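Local coordinates for uncharacterized protein (Leptospirillum rubarum, PDB 3OMD), which is of unknown function, an all-helical single-chain protein of the DUF5069 family, at residues F12-V17 / R28-A33. Numbering follows the deposited sequence.
Sequences FPRSPV and RVIDKA
Across the first turns of helix 26-38 runs the loop 12-17, extended through Pro13 to Ser15, held where Arg14 meets Asp31 and Arg28, a worked example of how a segment without regular structure is fixed by charged side chains. Asp31 OD2 takes two donors from one residue: Arg14 N at 2.9 Å, on its anti lone pair, and Arg14 NE at 3.0 Å, on the syn side, the latter a salt bridge. The guanidinium and carboxylate planes lie 25° apart, and a weak bond from Arg14 NH2 reaches Asp31 OD1. Arg14 NH1 turns to a second acid, Asp75.

In this all-helical DUF5069 fold the loop precedes the helix it packs on, and helix 133-140 covers Pro16. Arg28 reaches between Pro13 and Pro16: chi1 of -177° swings CG away from the Arg28 backbone N, and the straight chain out to NE carries the guanidinium to Arg14 O, where NH1 donates at 2.9 Å from above the carbonyl plane. Pro13 CG sits over one face of this guanidinium, 3.8 Å from Arg28 CZ, and Pro16 CG over the opposite face; NH1 also pairs with Glu141. A leucine in place of Arg28 would probably leave Arg14 O without this donor and Glu141 without this salt bridge. Beside Arg28, a water accepts from its backbone N and donates to Ser15 O at 2.8 Å, while Pro13 CB rests 3.8 Å from Asp31 CB.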
loop_
_atom_site.group_PDB
_atom_site.type_symbol
_atom_site.label_atom_id
_atom_site.label_comp_id
_atom_site.label_asym_id
_atom_site.label_seq_id
_atom_site.Cartn_x
_atom_site.Cartn_y
_atom_site.Cartn_z
ATOM N N PHE A 12 -2.192 -2.050 11.901
ATOM C CA PHE A 12 -2.455 -2.073 10.448
ATOM C C PHE A 12 -1.414 -1.184 9.776
ATOM O O PHE A 12 -1.044 -0.125 10.316
ATOM C CB PHE A 12 -3.821 -1.426 10.140
ATOM C CG PHE A 12 -4.988 -2.101 10.817
ATOM C CD1 PHE A 12 -5.180 -3.484 10.718
ATOM C CD2 PHE A 12 -5.891 -1.333 11.539
ATOM C CE1 PHE A 12 -6.307 -4.084 11.367
ATOM C CE2 PHE A 12 -6.993 -1.928 12.199
ATOM C CZ PHE A 12 -7.193 -3.288 12.105
ATOM N N PRO A 13 -0.983 -1.572 8.582
ATOM C CA PRO A 13 -0.194 -0.608 7.803
ATOM C C PRO A 13 -1.090 0.568 7.414
ATOM O O PRO A 13 -2.329 0.452 7.424
ATOM C CB PRO A 13 0.253 -1.414 6.580
ATOM C CG PRO A 13 -0.833 -2.468 6.395
ATOM C CD PRO A 13 -1.406 -2.761 7.801
ATOM N N ARG A 14 -0.476 1.692 7.069
ATOM C CA ARG A 14 -1.252 2.917 6.817
ATOM C C ARG A 14 -2.145 2.819 5.584
ATOM O O ARG A 14 -1.961 1.924 4.719
ATOM C CB ARG A 14 -0.299 4.134 6.756
ATOM C CG ARG A 14 0.148 4.519 8.204
ATOM C CD ARG A 14 1.256 5.559 8.237
ATOM N NE ARG A 14 2.474 5.033 7.633
ATOM C CZ ARG A 14 3.545 5.791 7.384
ATOM N NH1 ARG A 14 3.524 7.089 7.670
ATOM N NH2 ARG A 14 4.612 5.258 6.817
ATOM N N SER A 15 -3.108 3.746 5.525
ATOM C CA SER A 15 -4.111 3.710 4.475
ATOM C C SER A 15 -3.500 3.786 3.085
ATOM O O SER A 15 -2.569 4.564 2.849
ATOM C CB SER A 15 -5.060 4.899 4.649
ATOM O OG SER A 15 -5.978 4.938 3.557
ATOM N N PRO A 16 -4.077 3.054 2.125
ATOM C CA PRO A 16 -3.693 3.203 0.703
ATOM C C PRO A 16 -3.687 4.663 0.257
ATOM O O PRO A 16 -2.904 5.021 -0.624
ATOM C CB PRO A 16 -4.834 2.460 -0.034
ATOM C CG PRO A 16 -5.159 1.311 0.922
ATOM C CD PRO A 16 -5.110 2.008 2.318
ATOM N N VAL A 17 -4.590 5.491 0.790
ATOM C CA VAL A 17 -4.761 6.857 0.276
ATOM C C VAL A 17 -4.256 7.940 1.263
ATOM O O VAL A 17 -4.550 9.126 1.081
ATOM C CB VAL A 17 -6.216 7.108 -0.193
ATOM C CG1 VAL A 17 -6.565 6.121 -1.364
ATOM C CG2 VAL A 17 -7.204 7.070 0.976
ATOM N N ARG A 28 1.898 2.938 3.017
ATOM C CA ARG A 28 1.475 1.583 3.321
ATOM C C ARG A 28 2.615 0.585 3.054
ATOM O O ARG A 28 2.877 -0.321 3.861
ATOM C CB ARG A 28 0.259 1.241 2.447
ATOM C CG ARG A 28 -0.331 -0.160 2.736
ATOM C CD ARG A 28 -1.644 -0.276 2.014
ATOM N NE ARG A 28 -2.347 -1.509 2.380
ATOM C CZ ARG A 28 -3.113 -1.640 3.461
ATOM N NH1 ARG A 28 -3.332 -0.605 4.270
ATOM N NH2 ARG A 28 -3.702 -2.817 3.707
ATOM N N VAL A 29 3.280 0.736 1.911
ATOM C CA VAL A 29 4.361 -0.189 1.594
ATOM C C VAL A 29 5.633 0.078 2.384
ATOM O O VAL A 29 6.403 -0.862 2.595
ATOM C CB VAL A 29 4.584 -0.276 0.053
ATOM C CG1 VAL A 29 5.335 0.948 -0.505
ATOM C CG2 VAL A 29 5.314 -1.553 -0.300
ATOM N N ILE A 30 5.883 1.330 2.784
ATOM C CA ILE A 30 6.919 1.537 3.816
ATOM C C ILE A 30 6.654 0.651 5.035
ATOM O O ILE A 30 7.549 -0.056 5.524
ATOM C CB ILE A 30 7.019 3.026 4.194
ATOM C CG1 ILE A 30 7.644 3.806 3.017
ATOM C CG2 ILE A 30 7.868 3.235 5.495
ATOM C CD1 ILE A 30 7.467 5.368 3.221
ATOM N N ASP A 31 5.415 0.684 5.512
ATOM C CA ASP A 31 5.087 -0.077 6.723
ATOM C C ASP A 31 5.253 -1.567 6.483
ATOM O O ASP A 31 5.789 -2.279 7.329
ATOM C CB ASP A 31 3.653 0.214 7.142
ATOM C CG ASP A 31 3.460 1.637 7.639
ATOM O OD1 ASP A 31 4.453 2.357 7.927
ATOM O OD2 ASP A 31 2.282 2.077 7.744
ATOM N N LYS A 32 4.789 -2.027 5.325
ATOM C CA LYS A 32 4.901 -3.458 5.013
ATOM C C LYS A 32 6.369 -3.858 4.838
ATOM O O LYS A 32 6.753 -4.963 5.256
ATOM C CB LYS A 32 4.114 -3.815 3.735
ATOM C CG LYS A 32 2.579 -3.679 3.970
ATOM C CD LYS A 32 1.745 -3.771 2.683
ATOM C CE LYS A 32 1.933 -5.104 2.074
ATOM N NZ LYS A 32 1.243 -5.130 0.698
ATOM N N ALA A 33 7.189 -2.981 4.242
ATOM C CA ALA A 33 8.606 -3.272 4.121
ATOM C C ALA A 33 9.261 -3.408 5.476
ATOM O O ALA A 33 10.086 -4.288 5.699
ATOM C CB ALA A 33 9.300 -2.203 3.298
HETATM O O HOH W 1 -0.108 4.439 1.456
#